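Local structure of YdhT protein (Bacillus subtilis, 3CBW) at residues Thr37-Ser43 and Ser326-Asn330. The protein catalyses the endo-hydrolysis of beta-1,4-mannosidic linkages in mannan, galactomannan and glucomannan, and takes part in glucomannan degradation. The protein carries 3 engineered substitutions. Residues are numbered along the deposited sequence; the frame is centred on the assembly and turned at random.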
ATOM      1  N   THR A  37      -0.165  20.637  13.489  1.00 12.44           N
ATOM      2  CA  THR A  37       1.028  20.754  14.325  1.00 13.82           C
ATOM      3  C   THR A  37       1.326  19.464  15.090  1.00 14.25           C
ATOM      4  O   THR A  37       2.423  19.300  15.632  1.00 15.12           O
ATOM      5  CB  THR A  37       0.899  21.918  15.331  1.00 14.46           C
ATOM      6  OG1 THR A  37      -0.276  21.734  16.129  1.00 16.56           O
ATOM      7  CG2 THR A  37       0.813  23.238  14.601  1.00 15.32           C
ATOM      8  N   GLU A  38       0.343  18.567  15.155  1.00 14.31           N
ATOM      9  CA  GLU A  38       0.490  17.272  15.813  1.00 14.84           C
ATOM     10  C   GLU A  38      -0.496  16.319  15.162  1.00 13.36           C
ATOM     11  O   GLU A  38      -1.308  16.760  14.346  1.00 12.57           O
ATOM     12  CB  GLU A  38       0.227  17.390  17.323  1.00 15.83           C
ATOM     13  CG  GLU A  38      -1.201  17.738  17.714  1.00 18.22           C
ATOM     14  CD  GLU A  38      -1.342  17.930  19.211  1.00 21.16           C
ATOM     15  OE1 GLU A  38      -1.938  17.055  19.879  1.00 25.49           O
ATOM     16  OE2 GLU A  38      -0.833  18.952  19.724  1.00 24.79           O
ATOM     17  N   ASN A  39      -0.439  15.033  15.514  1.00 12.34           N
ATOM     18  CA  ASN A  39      -1.394  14.044  14.978  1.00 12.28           C
ATOM     19  C   ASN A  39      -1.491  14.137  13.458  1.00 10.70           C
ATOM     20  O   ASN A  39      -2.571  14.307  12.887  1.00 10.56           O
ATOM     21  CB  ASN A  39      -2.791  14.237  15.592  1.00 13.58           C
ATOM     22  CG  ASN A  39      -2.951  13.560  16.948  1.00 17.86           C
ATOM     23  OD1 ASN A  39      -4.065  13.205  17.341  1.00 23.01           O
ATOM     24  ND2 ASN A  39      -1.855  13.377  17.663  1.00 19.07           N
ATOM     25  N   ARG A  40      -0.344  14.015  12.805  1.00  9.55           N
ATOM     26  CA  ARG A  40      -0.242  14.295  11.375  1.00  9.59           C
ATOM     27  C   ARG A  40       0.374  13.167  10.549  1.00  8.84           C
ATOM     28  O   ARG A  40       0.514  13.301   9.333  1.00  9.52           O
ATOM     29  CB  ARG A  40       0.495  15.614  11.133  1.00 10.28           C
ATOM     30  CG  ARG A  40       1.822  15.737  11.837  1.00 10.44           C
ATOM     31  CD  ARG A  40       2.421  17.104  11.582  1.00 11.37           C
ATOM     32  NE  ARG A  40       3.018  17.191  10.258  1.00 11.52           N
ATOM     33  CZ  ARG A  40       3.642  18.264   9.789  1.00 11.68           C
ATOM     34  NH1 ARG A  40       3.695  19.375  10.518  1.00 12.71           N
ATOM     35  NH2 ARG A  40       4.214  18.224   8.597  1.00 12.27           N
ATOM     36  N   VAL A  41       0.734  12.066  11.209  1.00  8.40           N
ATOM     37  CA  VAL A  41       1.267  10.888  10.527  1.00  8.68           C
ATOM     38  C   VAL A  41       0.550   9.671  11.080  1.00  8.14           C
ATOM     39  O   VAL A  41       0.719   9.338  12.259  1.00  8.92           O
ATOM     40  CB  VAL A  41       2.798  10.709  10.737  1.00  8.55           C
ATOM     41  CG1 VAL A  41       3.302   9.503   9.953  1.00  9.41           C
ATOM     42  CG2 VAL A  41       3.568  11.939  10.319  1.00  9.36           C
ATOM     43  N   LEU A  42      -0.262   9.014  10.253  1.00  7.95           N
ATOM     44  CA  LEU A  42      -0.929   7.801  10.704  1.00  8.35           C
ATOM     45  C   LEU A  42       0.071   6.669  10.899  1.00  8.31           C
ATOM     46  O   LEU A  42       0.912   6.427  10.040  1.00  8.36           O
ATOM     47  CB  LEU A  42      -2.002   7.347   9.715  1.00  8.36           C
ATOM     48  CG  LEU A  42      -3.399   7.936   9.898  1.00  8.78           C
ATOM     49  CD1 LEU A  42      -3.394   9.427   9.634  1.00  9.74           C
ATOM     50  CD2 LEU A  42      -4.385   7.254   8.975  1.00  9.64           C
ATOM     51  N   SER A  43      -0.038   5.963  12.016  1.00  8.12           N
ATOM     52  CA  SER A  43       0.686   4.711  12.187  1.00  7.81           C
ATOM     53  C   SER A  43       0.020   3.605  11.374  1.00  7.39           C
ATOM     54  O   SER A  43      -1.152   3.700  10.996  1.00  8.31           O
ATOM     55  CB  SER A  43       0.735   4.346  13.662  1.00  8.22           C
ATOM     56  OG  SER A  43      -0.587   4.224  14.153  1.00  8.94           O
ATOM     57  N   SER A 326       4.143  13.044  19.435  1.00 13.08           N
ATOM     58  CA  SER A 326       3.031  13.975  19.219  1.00 13.12           C
ATOM     59  C   SER A 326       2.542  13.967  17.763  1.00 12.05           C
ATOM     60  O   SER A 326       1.388  14.267  17.497  1.00 11.64           O
ATOM     61  CB  SER A 326       3.398  15.392  19.644  1.00 14.44           C
ATOM     62  OG  SER A 326       4.443  15.881  18.847  1.00 17.48           O
ATOM     63  N   TRP A 327       3.422  13.625  16.826  1.00 11.18           N
ATOM     64  CA  TRP A 327       3.036  13.565  15.415  1.00 10.70           C
ATOM     65  C   TRP A 327       2.211  12.345  15.033  1.00 10.47           C
ATOM     66  O   TRP A 327       1.512  12.382  14.020  1.00  9.81           O
ATOM     67  CB  TRP A 327       4.271  13.609  14.534  1.00 11.63           C
ATOM     68  CG  TRP A 327       4.849  14.977  14.327  1.00 12.26           C
ATOM     69  CD1 TRP A 327       4.998  15.969  15.259  1.00 13.53           C
ATOM     70  CD2 TRP A 327       5.374  15.491  13.103  1.00 11.77           C
ATOM     71  NE1 TRP A 327       5.579  17.073  14.676  1.00 14.50           N
ATOM     72  CE2 TRP A 327       5.828  16.803  13.357  1.00 12.93           C
ATOM     73  CE3 TRP A 327       5.511  14.966  11.811  1.00 12.13           C
ATOM     74  CZ2 TRP A 327       6.399  17.608  12.359  1.00 12.91           C
ATOM     75  CZ3 TRP A 327       6.076  15.762  10.822  1.00 12.75           C
ATOM     76  CH2 TRP A 327       6.522  17.068  11.104  1.00 12.71           C
ATOM     77  N   THR A 328       2.302  11.277  15.814  1.00 10.36           N
ATOM     78  CA  THR A 328       1.719  10.001  15.399  1.00 10.69           C
ATOM     79  C   THR A 328       0.227   9.935  15.714  1.00 11.16           C
ATOM     80  O   THR A 328      -0.195  10.187  16.840  1.00 13.13           O
ATOM     81  CB  THR A 328       2.486   8.846  16.045  1.00 10.55           C
ATOM     82  OG1 THR A 328       3.872   8.990  15.724  1.00 11.18           O
ATOM     83  CG2 THR A 328       1.993   7.500  15.530  1.00 11.10           C
ATOM     84  N   LEU A 329      -0.561   9.591  14.701  1.00 10.40           N
ATOM     85  CA  LEU A 329      -1.995   9.447  14.835  1.00 10.16           C
ATOM     86  C   LEU A 329      -2.336   7.961  14.796  1.00  9.43           C
ATOM     87  O   LEU A 329      -2.034   7.267  13.816  1.00  9.59           O
ATOM     88  CB  LEU A 329      -2.666  10.217  13.697  1.00 10.63           C
ATOM     89  CG  LEU A 329      -4.176  10.425  13.741  1.00 10.59           C
ATOM     90  CD1 LEU A 329      -4.582  11.602  12.860  1.00 12.12           C
ATOM     91  CD2 LEU A 329      -4.947   9.162  13.356  1.00 11.34           C
ATOM     92  N   ASN A 330      -2.977   7.480  15.859  1.00  9.53           N
ATOM     93  CA  ASN A 330      -3.248   6.061  16.034  1.00  9.66           C
ATOM     94  C   ASN A 330      -4.728   5.729  15.870  1.00  9.70           C
ATOM     95  O   ASN A 330      -5.561   6.623  15.690  1.00 10.05           O
ATOM     96  CB  ASN A 330      -2.709   5.610  17.393  1.00 10.24           C
ATOM     97  CG  ASN A 330      -1.213   5.787  17.484  1.00 10.51           C
ATOM     98  OD1 ASN A 330      -0.487   5.444  16.555  1.00 10.44           O
ATOM     99  ND2 ASN A 330      -0.742   6.348  18.581  1.00 11.74           N
TER
HETATM  100  O   HOH W   1       3.878  18.256  17.761  1.00 20.96           O
HETATM  101  O   HOH W   2      -0.379  14.454  19.862  1.00 32.44           O
HETATM  102  O   HOH W   3      -1.728  10.809  19.039  1.00 33.47           O
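Trp327 O is gripped by two successive amides, Arg40 N at 2.8 Å and Val41 N at 2.9 Å, which reach it from opposite faces of the carbonyl plane. One residue earlier, Ser326 O takes a nearly straight bond from Asn39 N. Beyond, the backbones settle into a short parallel ladder: Val41 O accepts from Leu329 N, and Leu329 O from Ser43 N. With CG set between its backbone N and carbonyl carbon (chi1 51°) and a bend at chi3, the Arg40 chain lies along the Trp327 indole. Its CD sits over the six-membered ring, 3.7 Å from the centroid, and the guanidinium continues flat across the same face, the planes 11° apart, while NH2 bonds to Pro299 O. Val41 CG2 meets the ring edge at CE3. With an alanine at Trp327, the guanidinium is likely to lose its stacking surface, leaving the Pro299 bond to hold it. At the far end Ser43 OG donates to Asn330 OD1 on a lone pair, at 2.7 Å, and accepts from Ala71 N. Backbone bonds thus set strand 328-329 in parallel register on barrel strand 41-49, while cation-pi stacking between the loop residues leading in holds the arginine flat on the indole.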